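Solute-binding protein (Thermoactinomyces vulgaris, PDB 2ZYN) probably captures maltose-type sugars and cyclodextrins outside the cell membrane and delivers them for uptake, as a lipoprotein of the bacterial solute-binding family. Local coordinates at residues Asp19-Trp24 with Ser290-Tyr295; Ala75-Trp80 with Trp284-Tyr289; Ser130-Tyr135 with Ala341-Lys346. One frame throughout, in Å; residues are numbered along the deposited sequence.

Contact 1 (Asp19-Trp24 with Ser290-Tyr295); sequences DKLVVW and SKYPKY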
loop_
_atom_site.group_PDB
_atom_site.type_symbol
_atom_site.label_atom_id
_atom_site.label_comp_id
_atom_site.label_asym_id
_atom_site.label_seq_id
_atom_site.Cartn_x
_atom_site.Cartn_y
_atom_site.Cartn_z
ATOM N N ASP A 19 -22.122 -25.309 4.746
ATOM C CA ASP A 19 -21.825 -24.206 3.834
ATOM C C ASP A 19 -21.112 -23.078 4.573
ATOM O O ASP A 19 -21.748 -22.219 5.194
ATOM C CB ASP A 19 -23.103 -23.699 3.154
ATOM C CG ASP A 19 -23.484 -24.526 1.938
ATOM O OD1 ASP A 19 -22.793 -24.419 0.902
ATOM O OD2 ASP A 19 -24.481 -25.276 2.014
ATOM N N LYS A 20 -19.784 -23.103 4.500
ATOM C CA LYS A 20 -18.940 -22.166 5.232
ATOM C C LYS A 20 -17.870 -21.561 4.328
ATOM O O LYS A 20 -17.129 -22.283 3.653
ATOM C CB LYS A 20 -18.288 -22.871 6.423
ATOM C CG LYS A 20 -17.493 -21.967 7.348
ATOM C CD LYS A 20 -16.535 -22.785 8.194
ATOM C CE LYS A 20 -15.801 -21.917 9.193
ATOM N NZ LYS A 20 -14.742 -22.681 9.905
ATOM N N LEU A 21 -17.800 -20.232 4.326
ATOM C CA LEU A 21 -16.787 -19.504 3.569
ATOM C C LEU A 21 -15.697 -18.974 4.497
ATOM O O LEU A 21 -15.956 -18.676 5.663
ATOM C CB LEU A 21 -17.426 -18.360 2.772
ATOM C CG LEU A 21 -18.421 -18.745 1.667
ATOM C CD1 LEU A 21 -19.196 -17.529 1.186
ATOM C CD2 LEU A 21 -17.730 -19.434 0.495
ATOM N N VAL A 22 -14.475 -18.882 3.976
ATOM C CA VAL A 22 -13.332 -18.378 4.739
ATOM C C VAL A 22 -12.788 -17.114 4.076
ATOM O O VAL A 22 -12.589 -17.074 2.861
ATOM C CB VAL A 22 -12.209 -19.447 4.881
ATOM C CG1 VAL A 22 -11.026 -18.908 5.673
ATOM C CG2 VAL A 22 -12.741 -20.708 5.549
ATOM N N VAL A 23 -12.569 -16.084 4.887
ATOM C CA VAL A 23 -12.039 -14.809 4.412
ATOM C C VAL A 23 -10.766 -14.480 5.191
ATOM O O VAL A 23 -10.764 -14.542 6.419
ATOM C CB VAL A 23 -13.079 -13.671 4.594
ATOM C CG1 VAL A 23 -12.464 -12.310 4.323
ATOM C CG2 VAL A 23 -14.283 -13.884 3.690
ATOM N N TRP A 24 -9.686 -14.149 4.487
ATOM C CA TRP A 24 -8.487 -13.646 5.159
ATOM C C TRP A 24 -8.439 -12.129 5.097
ATOM O O TRP A 24 -8.347 -11.545 4.013
ATOM C CB TRP A 24 -7.200 -14.222 4.563
ATOM C CG TRP A 24 -6.980 -15.682 4.810
ATOM C CD1 TRP A 24 -7.627 -16.475 5.716
ATOM C CD2 TRP A 24 -6.020 -16.518 4.158
ATOM N NE1 TRP A 24 -7.139 -17.760 5.651
ATOM C CE2 TRP A 24 -6.150 -17.812 4.706
ATOM C CE3 TRP A 24 -5.063 -16.300 3.156
ATOM C CZ2 TRP A 24 -5.362 -18.889 4.283
ATOM C CZ3 TRP A 24 -4.277 -17.368 2.737
ATOM C CH2 TRP A 24 -4.434 -18.647 3.303
ATOM N N SER A 290 -10.776 -21.879 -4.425
ATOM C CA SER A 290 -12.061 -21.791 -3.743
ATOM C C SER A 290 -13.015 -22.853 -4.279
ATOM O O SER A 290 -13.180 -22.996 -5.494
ATOM C CB SER A 290 -12.674 -20.399 -3.920
ATOM O OG SER A 290 -13.995 -20.357 -3.410
ATOM N N LYS A 291 -13.620 -23.606 -3.363
ATOM C CA LYS A 291 -14.589 -24.638 -3.724
ATOM C C LYS A 291 -15.969 -24.041 -3.970
ATOM O O LYS A 291 -16.858 -24.711 -4.504
ATOM C CB LYS A 291 -14.667 -25.711 -2.635
ATOM C CG LYS A 291 -13.429 -26.589 -2.524
ATOM C CD LYS A 291 -13.602 -27.689 -1.480
ATOM C CE LYS A 291 -13.452 -27.158 -0.056
ATOM N NZ LYS A 291 -13.558 -28.247 0.959
ATOM N N TYR A 292 -16.139 -22.776 -3.586
ATOM C CA TYR A 292 -17.423 -22.092 -3.698
ATOM C C TYR A 292 -17.274 -20.695 -4.323
ATOM O O TYR A 292 -17.560 -19.694 -3.664
ATOM C CB TYR A 292 -18.088 -21.991 -2.316
ATOM C CG TYR A 292 -18.065 -23.278 -1.518
ATOM C CD1 TYR A 292 -17.050 -23.531 -0.596
ATOM C CD2 TYR A 292 -19.053 -24.246 -1.693
ATOM C CE1 TYR A 292 -17.022 -24.715 0.134
ATOM C CE2 TYR A 292 -19.034 -25.432 -0.969
ATOM C CZ TYR A 292 -18.017 -25.658 -0.058
ATOM O OH TYR A 292 -17.995 -26.828 0.664
ATOM N N PRO A 293 -16.839 -20.621 -5.600
ATOM C CA PRO A 293 -16.601 -19.314 -6.218
ATOM C C PRO A 293 -17.880 -18.501 -6.411
ATOM O O PRO A 293 -17.835 -17.274 -6.371
ATOM C CB PRO A 293 -15.979 -19.670 -7.574
ATOM C CG PRO A 293 -16.472 -21.041 -7.866
ATOM C CD PRO A 293 -16.554 -21.727 -6.537
ATOM N N LYS A 294 -19.001 -19.188 -6.621
ATOM C CA LYS A 294 -20.300 -18.539 -6.774
ATOM C C LYS A 294 -20.696 -17.796 -5.496
ATOM O O LYS A 294 -20.979 -16.598 -5.542
ATOM C CB LYS A 294 -21.364 -19.571 -7.154
ATOM C CG LYS A 294 -22.777 -19.023 -7.285
ATOM C CD LYS A 294 -23.781 -20.161 -7.319
ATOM C CE LYS A 294 -25.209 -19.653 -7.232
ATOM N NZ LYS A 294 -26.184 -20.778 -7.241
ATOM N N TYR A 295 -20.699 -18.508 -4.370
ATOM C CA TYR A 295 -21.074 -17.927 -3.074
ATOM C C TYR A 295 -20.054 -16.910 -2.564
ATOM O O TYR A 295 -20.428 -15.901 -1.964
ATOM C CB TYR A 295 -21.300 -19.015 -2.014
ATOM C CG TYR A 295 -22.420 -19.993 -2.326
ATOM C CD1 TYR A 295 -23.594 -19.571 -2.955
ATOM C CD2 TYR A 295 -22.312 -21.338 -1.969
ATOM C CE1 TYR A 295 -24.622 -20.467 -3.237
ATOM C CE2 TYR A 295 -23.337 -22.241 -2.243
ATOM C CZ TYR A 295 -24.487 -21.798 -2.876
ATOM O OH TYR A 295 -25.500 -22.688 -3.147
#
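The rings of Tyr292 and Tyr295 meet Asp19, Lys20 and Leu21, at the start of strand 20-25. Round the Tyr292 ring stand Leu21 CD2, the carbonyl oxygen of Lys20, 4.3 Å from CE1, and the Asp19 carboxylate; one face carries CB of its own neighbour Lys291, displaced toward the rim. Across the two segments, the Tyr295 ring meets Asp19, OD1 lying 3.9 Å from CE2. Here carboxylate and ring planes stand nearly perpendicular, at 84°, and the contact is one of van der Waals distance. Leu21 shows how a branched side chain can serve two partners: CD2 rests against Tyr292 CB at 3.8 Å, while CD1 reaches Tyr295, 3.8 Å from its carbonyl O and 4.1 Å from its CB. With CG anti to the carbonyl carbon (chi1 -64°), the fork of Leu21 is carried to the start of the helix, and it is the buried member of an otherwise peripheral contact. The turn is ordered from within, since Ser290 OG accepts the backbone N-H of Tyr292 at 3.2 Å in an ST turn, and Tyr292 holds the N-cap position of helix 293-303. Asp76 ties the two segments from outside, one carboxylate oxygen bonding Val22 N and the other Ser290 OG. Strand 20-25 pairs in parallel with strand 50-55 on one flank, and the first turn of helix 293-303, where Pro293 leans on Leu286 of strand 278-286, packs against its beginning.

Contact 2 (Ala75-Trp80 with Trp284-Tyr289); sequences ADLVTW and WYLSAY
Trp80 and Tyr285 meet through both rings and a hydroxyl. The aromatic pair is T-shaped, the edge of Tyr285 directed at one face of the indole, with CE2 3.5 Å from NE1 and the planes 55° apart. Tyr285 OH also donates to Trp80 O at 2.7 Å, nearly along the C=O axis, which, with the ring contact, probably helps to hold the phenol in place. Trp80 CG sits between its backbone N and carbonyl carbon (chi1 54°), a torsion that presents a face of the indole to the Tyr285 edge.

Val78 and Tyr285 form an antiparallel hydrogen-bonded pair, Tyr285 N to Val78 O at 2.8 Å and Val78 N to Tyr285 O at 3.1 Å. Just beyond the strands, Ser287 N donates to Asp76 O at 3.0 Å, and a water bridges Ala75 O and Ser287 OG.

Apolar contacts fall on two faces. Leu77 CD1 meets Leu286 CD1 at 4.0 Å, and the Trp284 ring comes obliquely against Thr79 CB on that same face; Val78 CG2 touches Tyr285 CB on the other.

Trp80 lies about 7 Å from a bound glucose unit, beside an antiparallel strand pair of the mixed sheet, in a fold consistent with the periplasmic-binding-protein family.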
loop_
_atom_site.group_PDB
_atom_site.type_symbol
_atom_site.label_atom_id
_atom_site.label_comp_id
_atom_site.label_asym_id
_atom_site.label_seq_id
_atom_site.Cartn_x
_atom_site.Cartn_y
_atom_site.Cartn_z
ATOM N N ALA A 75 -8.058 -19.636 2.034
ATOM C CA ALA A 75 -9.332 -18.931 2.133
ATOM C C ALA A 75 -9.996 -18.804 0.768
ATOM O O ALA A 75 -9.347 -18.972 -0.269
ATOM C CB ALA A 75 -9.129 -17.557 2.739
ATOM N N ASP A 76 -11.292 -18.513 0.781
ATOM C CA ASP A 76 -12.041 -18.229 -0.443
ATOM C C ASP A 76 -11.730 -16.821 -0.934
ATOM O O ASP A 76 -11.427 -16.619 -2.112
ATOM C CB ASP A 76 -13.541 -18.375 -0.191
ATOM C CG ASP A 76 -13.926 -19.782 0.209
ATOM O OD1 ASP A 76 -13.919 -20.670 -0.670
ATOM O OD2 ASP A 76 -14.227 -20.000 1.402
ATOM N N LEU A 77 -11.823 -15.857 -0.018
ATOM C CA LEU A 77 -11.484 -14.461 -0.292
ATOM C C LEU A 77 -10.212 -14.055 0.440
ATOM O O LEU A 77 -10.043 -14.347 1.630
ATOM C CB LEU A 77 -12.629 -13.525 0.109
ATOM C CG LEU A 77 -13.663 -13.061 -0.926
ATOM C CD1 LEU A 77 -13.989 -14.109 -1.975
ATOM C CD2 LEU A 77 -14.921 -12.579 -0.227
ATOM N N VAL A 78 -9.331 -13.380 -0.292
ATOM C CA VAL A 78 -8.044 -12.910 0.221
ATOM C C VAL A 78 -7.858 -11.441 -0.171
ATOM O O VAL A 78 -8.607 -10.918 -0.993
ATOM C CB VAL A 78 -6.866 -13.759 -0.334
ATOM C CG1 VAL A 78 -6.947 -15.201 0.178
ATOM C CG2 VAL A 78 -6.844 -13.731 -1.873
ATOM N N THR A 79 -6.869 -10.779 0.423
ATOM C CA THR A 79 -6.598 -9.373 0.117
ATOM C C THR A 79 -5.113 -9.014 0.199
ATOM O O THR A 79 -4.404 -9.461 1.098
ATOM C CB THR A 79 -7.440 -8.422 1.022
ATOM O OG1 THR A 79 -7.252 -7.063 0.606
ATOM C CG2 THR A 79 -7.071 -8.584 2.509
ATOM N N TRP A 80 -4.668 -8.212 -0.764
ATOM C CA TRP A 80 -3.337 -7.592 -0.754
ATOM C C TRP A 80 -3.274 -6.453 -1.769
ATOM O O TRP A 80 -4.094 -6.411 -2.695
ATOM C CB TRP A 80 -2.209 -8.613 -0.985
ATOM C CG TRP A 80 -2.329 -9.466 -2.211
ATOM C CD1 TRP A 80 -2.075 -9.098 -3.501
ATOM C CD2 TRP A 80 -2.697 -10.848 -2.251
ATOM N NE1 TRP A 80 -2.274 -10.165 -4.345
ATOM C CE2 TRP A 80 -2.656 -11.252 -3.604
ATOM C CE3 TRP A 80 -3.063 -11.785 -1.275
ATOM C CZ2 TRP A 80 -2.973 -12.554 -4.010
ATOM C CZ3 TRP A 80 -3.378 -13.082 -1.678
ATOM C CH2 TRP A 80 -3.324 -13.454 -3.037
ATOM N N TRP A 284 -10.586 -7.236 -2.641
ATOM C CA TRP A 284 -10.845 -8.632 -2.334
ATOM C C TRP A 284 -10.568 -9.424 -3.599
ATOM O O TRP A 284 -10.981 -9.028 -4.690
ATOM C CB TRP A 284 -12.293 -8.859 -1.895
ATOM C CG TRP A 284 -12.632 -8.349 -0.520
ATOM C CD1 TRP A 284 -13.549 -7.390 -0.212
ATOM C CD2 TRP A 284 -12.064 -8.777 0.724
ATOM N NE1 TRP A 284 -13.595 -7.193 1.149
ATOM C CE2 TRP A 284 -12.691 -8.032 1.746
ATOM C CE3 TRP A 284 -11.082 -9.718 1.074
ATOM C CZ2 TRP A 284 -12.369 -8.195 3.095
ATOM C CZ3 TRP A 284 -10.767 -9.880 2.419
ATOM C CH2 TRP A 284 -11.411 -9.120 3.411
ATOM N N TYR A 285 -9.853 -10.533 -3.459
ATOM C CA TYR A 285 -9.612 -11.418 -4.591
ATOM C C TYR A 285 -10.237 -12.768 -4.307
ATOM O O TYR A 285 -10.509 -13.104 -3.152
ATOM C CB TYR A 285 -8.116 -11.566 -4.875
ATOM C CG TYR A 285 -7.362 -10.253 -4.950
ATOM C CD1 TYR A 285 -7.774 -9.236 -5.814
ATOM C CD2 TYR A 285 -6.241 -10.030 -4.155
ATOM C CE1 TYR A 285 -7.089 -8.026 -5.883
ATOM C CE2 TYR A 285 -5.547 -8.823 -4.216
ATOM C CZ TYR A 285 -5.975 -7.828 -5.080
ATOM O OH TYR A 285 -5.291 -6.634 -5.138
ATOM N N LEU A 286 -10.474 -13.528 -5.371
ATOM C CA LEU A 286 -11.078 -14.845 -5.257
ATOM C C LEU A 286 -10.032 -15.899 -5.581
ATOM O O LEU A 286 -9.490 -15.917 -6.687
ATOM C CB LEU A 286 -12.290 -14.961 -6.189
ATOM C CG LEU A 286 -13.018 -16.311 -6.297
ATOM C CD1 LEU A 286 -13.592 -16.774 -4.962
ATOM C CD2 LEU A 286 -14.116 -16.225 -7.348
ATOM N N SER A 287 -9.741 -16.748 -4.597
ATOM C CA SER A 287 -8.766 -17.826 -4.733
ATOM C C SER A 287 -9.145 -18.758 -5.876
ATOM O O SER A 287 -10.315 -19.106 -6.037
ATOM C CB SER A 287 -8.678 -18.628 -3.435
ATOM O OG SER A 287 -7.853 -19.769 -3.593
ATOM N N ALA A 288 -8.145 -19.160 -6.656
ATOM C CA ALA A 288 -8.344 -20.108 -7.751
ATOM C C ALA A 288 -8.654 -21.507 -7.216
ATOM O O ALA A 288 -8.978 -22.418 -7.978
ATOM C CB ALA A 288 -7.115 -20.140 -8.642
ATOM N N TYR A 289 -8.554 -21.659 -5.897
ATOM C CA TYR A 289 -8.751 -22.945 -5.236
ATOM C C TYR A 289 -10.023 -22.978 -4.396
ATOM O O TYR A 289 -10.324 -23.983 -3.748
ATOM C CB TYR A 289 -7.508 -23.298 -4.408
ATOM C CG TYR A 289 -6.233 -23.139 -5.204
ATOM C CD1 TYR A 289 -5.927 -24.022 -6.240
ATOM C CD2 TYR A 289 -5.349 -22.088 -4.951
ATOM C CE1 TYR A 289 -4.775 -23.873 -6.990
ATOM C CE2 TYR A 289 -4.187 -21.934 -5.697
ATOM C CZ TYR A 289 -3.909 -22.833 -6.716
ATOM O OH TYR A 289 -2.769 -22.700 -7.472
HETATM O O HOH W 1 -8.289 -21.370 -1.407
#

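Contact 3 (Ser130-Tyr135 with Ala341-Lys346); sequences SVALIY and AKQASK
The CA atoms of Ser130 and Ala344 are 5.2 Å apart, and those of Ala132 and Gln343 6.2 Å apart, where the start of strand 132-136 and the residues before it pass the C-terminal part of helix 335-344. Ser130, Ala132 and Ala344 meet the opposite segment through small groups, with the Gln343 chain between them. Ser130 CB lies against the methyl of Ala344, 3.7 Å from CB to CB, and the methyl of Ala132 reaches Gln343 CB at 4.1 Å. Between these two points CB and CG of Gln343 lie against the Val131 carbonyl oxygen and the Ser130 hydroxyl. The first torsion of Gln343, with CG anti to the backbone N (chi1 -180°), carries CG to 3.1 Å from Val131 O and 3.6 Å from Ser130 OG. The side chain then bends at chi2.

The contact illustrates how the C-terminal part of a helix can seat on the entry to a sheet strand. Strand 132-136 is an inner strand of a mixed four-stranded sheet, flanked by strands 242-247 and 262-265, in what is consistent with the second lobe of a solute-binding protein; Phe340, one turn earlier in helix 335-344, extends the packing to Ala132 and Ile134. Val131 points away from the helix, and its side chain is about 6 Å from a bound glucose unit.

The buried hydroxyl of Ser130 donates to Val131 O at 2.9 Å and is also hydrogen-bonded to Thr277 OG1.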
loop_
_atom_site.group_PDB
_atom_site.type_symbol
_atom_site.label_atom_id
_atom_site.label_comp_id
_atom_site.label_asym_id
_atom_site.label_seq_id
_atom_site.Cartn_x
_atom_site.Cartn_y
_atom_site.Cartn_z
ATOM N N SER A 130 -2.429 6.529 -0.894
ATOM C CA SER A 130 -1.079 7.034 -1.090
ATOM C C SER A 130 -0.588 7.539 0.256
ATOM O O SER A 130 -1.388 7.970 1.081
ATOM C CB SER A 130 -1.072 8.180 -2.097
ATOM O OG SER A 130 0.180 8.835 -2.099
ATOM N N VAL A 131 0.721 7.471 0.482
ATOM C CA VAL A 131 1.308 8.124 1.648
ATOM C C VAL A 131 1.224 9.639 1.466
ATOM O O VAL A 131 1.178 10.135 0.339
ATOM C CB VAL A 131 2.780 7.702 1.892
ATOM C CG1 VAL A 131 2.863 6.207 2.225
ATOM C CG2 VAL A 131 3.672 8.068 0.692
ATOM N N ALA A 132 1.166 10.361 2.580
ATOM C CA ALA A 132 1.261 11.811 2.567
ATOM C C ALA A 132 2.025 12.239 3.807
ATOM O O ALA A 132 2.553 11.389 4.533
ATOM C CB ALA A 132 -0.127 12.448 2.525
ATOM N N LEU A 133 2.112 13.549 4.032
ATOM C CA LEU A 133 2.739 14.083 5.229
ATOM C C LEU A 133 1.692 14.157 6.329
ATOM O O LEU A 133 0.735 14.925 6.239
ATOM C CB LEU A 133 3.333 15.471 4.957
ATOM C CG LEU A 133 4.358 16.010 5.963
ATOM C CD1 LEU A 133 5.618 15.154 5.986
ATOM C CD2 LEU A 133 4.710 17.445 5.626
ATOM N N ILE A 134 1.862 13.318 7.346
ATOM C CA ILE A 134 0.991 13.328 8.513
ATOM C C ILE A 134 1.755 14.007 9.636
ATOM O O ILE A 134 2.837 13.564 10.017
ATOM C CB ILE A 134 0.567 11.897 8.945
ATOM C CG1 ILE A 134 -0.038 11.124 7.764
ATOM C CG2 ILE A 134 -0.425 11.954 10.110
ATOM C CD1 ILE A 134 -0.199 9.635 8.020
ATOM N N TYR A 135 1.198 15.097 10.154
ATOM C CA TYR A 135 1.896 15.866 11.175
ATOM C C TYR A 135 1.081 16.058 12.443
ATOM O O TYR A 135 -0.155 16.083 12.416
ATOM C CB TYR A 135 2.405 17.207 10.617
ATOM C CG TYR A 135 1.330 18.135 10.098
ATOM C CD1 TYR A 135 0.890 19.220 10.859
ATOM C CD2 TYR A 135 0.761 17.937 8.840
ATOM C CE1 TYR A 135 -0.094 20.079 10.383
ATOM C CE2 TYR A 135 -0.229 18.789 8.358
ATOM C CZ TYR A 135 -0.650 19.856 9.132
ATOM O OH TYR A 135 -1.629 20.696 8.652
ATOM N N ALA A 341 -6.019 12.421 -0.450
ATOM C CA ALA A 341 -6.647 12.469 -1.770
ATOM C C ALA A 341 -5.859 13.341 -2.748
ATOM O O ALA A 341 -5.617 12.940 -3.891
ATOM C CB ALA A 341 -8.088 12.964 -1.650
ATOM N N LYS A 342 -5.463 14.526 -2.288
ATOM C CA LYS A 342 -4.657 15.454 -3.084
ATOM C C LYS A 342 -3.311 14.852 -3.473
ATOM O O LYS A 342 -2.885 14.972 -4.624
ATOM C CB LYS A 342 -4.448 16.780 -2.340
ATOM C CG LYS A 342 -5.336 17.928 -2.815
ATOM C CD LYS A 342 -6.735 17.874 -2.205
ATOM C CE LYS A 342 -7.584 19.077 -2.616
ATOM N NZ LYS A 342 -7.131 20.355 -1.988
ATOM N N GLN A 343 -2.652 14.199 -2.517
ATOM C CA GLN A 343 -1.366 13.566 -2.780
ATOM C C GLN A 343 -1.510 12.431 -3.793
ATOM O O GLN A 343 -0.698 12.312 -4.714
ATOM C CB GLN A 343 -0.716 13.064 -1.485
ATOM C CG GLN A 343 0.652 12.387 -1.672
ATOM C CD GLN A 343 1.604 13.157 -2.580
ATOM O OE1 GLN A 343 2.059 12.634 -3.598
ATOM N NE2 GLN A 343 1.912 14.393 -2.212
ATOM N N ALA A 344 -2.550 11.617 -3.622
ATOM C CA ALA A 344 -2.815 10.492 -4.518
ATOM C C ALA A 344 -3.108 10.953 -5.946
ATOM O O ALA A 344 -2.819 10.237 -6.902
ATOM C CB ALA A 344 -3.956 9.640 -3.985
ATOM N N SER A 345 -3.655 12.160 -6.086
ATOM C CA SER A 345 -3.967 12.725 -7.403
ATOM C C SER A 345 -2.702 13.061 -8.202
ATOM O O SER A 345 -2.771 13.291 -9.414
ATOM C CB SER A 345 -4.842 13.971 -7.255
ATOM O OG SER A 345 -4.063 15.093 -6.885
ATOM N N LYS A 346 -1.560 13.084 -7.512
ATOM C CA LYS A 346 -0.263 13.393 -8.120
ATOM C C LYS A 346 0.613 12.152 -8.249
ATOM O O LYS A 346 1.744 12.227 -8.744
ATOM C CB LYS A 346 0.486 14.448 -7.294
ATOM C CG LYS A 346 -0.357 15.613 -6.793
ATOM C CD LYS A 346 -0.946 16.426 -7.939
ATOM C CE LYS A 346 -1.844 17.539 -7.420
ATOM N NZ LYS A 346 -2.622 18.150 -8.535
#

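Contacts 1 and 2 are neighbours, their centres about 9 Å apart, and contact 2 is nested along the chain inside the loop closed by contact 1. Strand 278-286 is followed, after a short loop, by helix 293-303. Strand 20-25 of contact 1 belongs to a parallel pair with strand 50-55, whereas contact 2 lies in the mixed sheet of strands 77-81 and 278-286. Contact 3 lies across the chain's centre, about 35 Å from contact 1 and about 28 Å from contact 2 between centres, in a different sheet. Its segments alternate in sequence with those of the other two, so the chain passes back and forth between the two regions, as in two-lobed binding proteins. Contacts 2 and 3 each bring a side chain near the bound sugar.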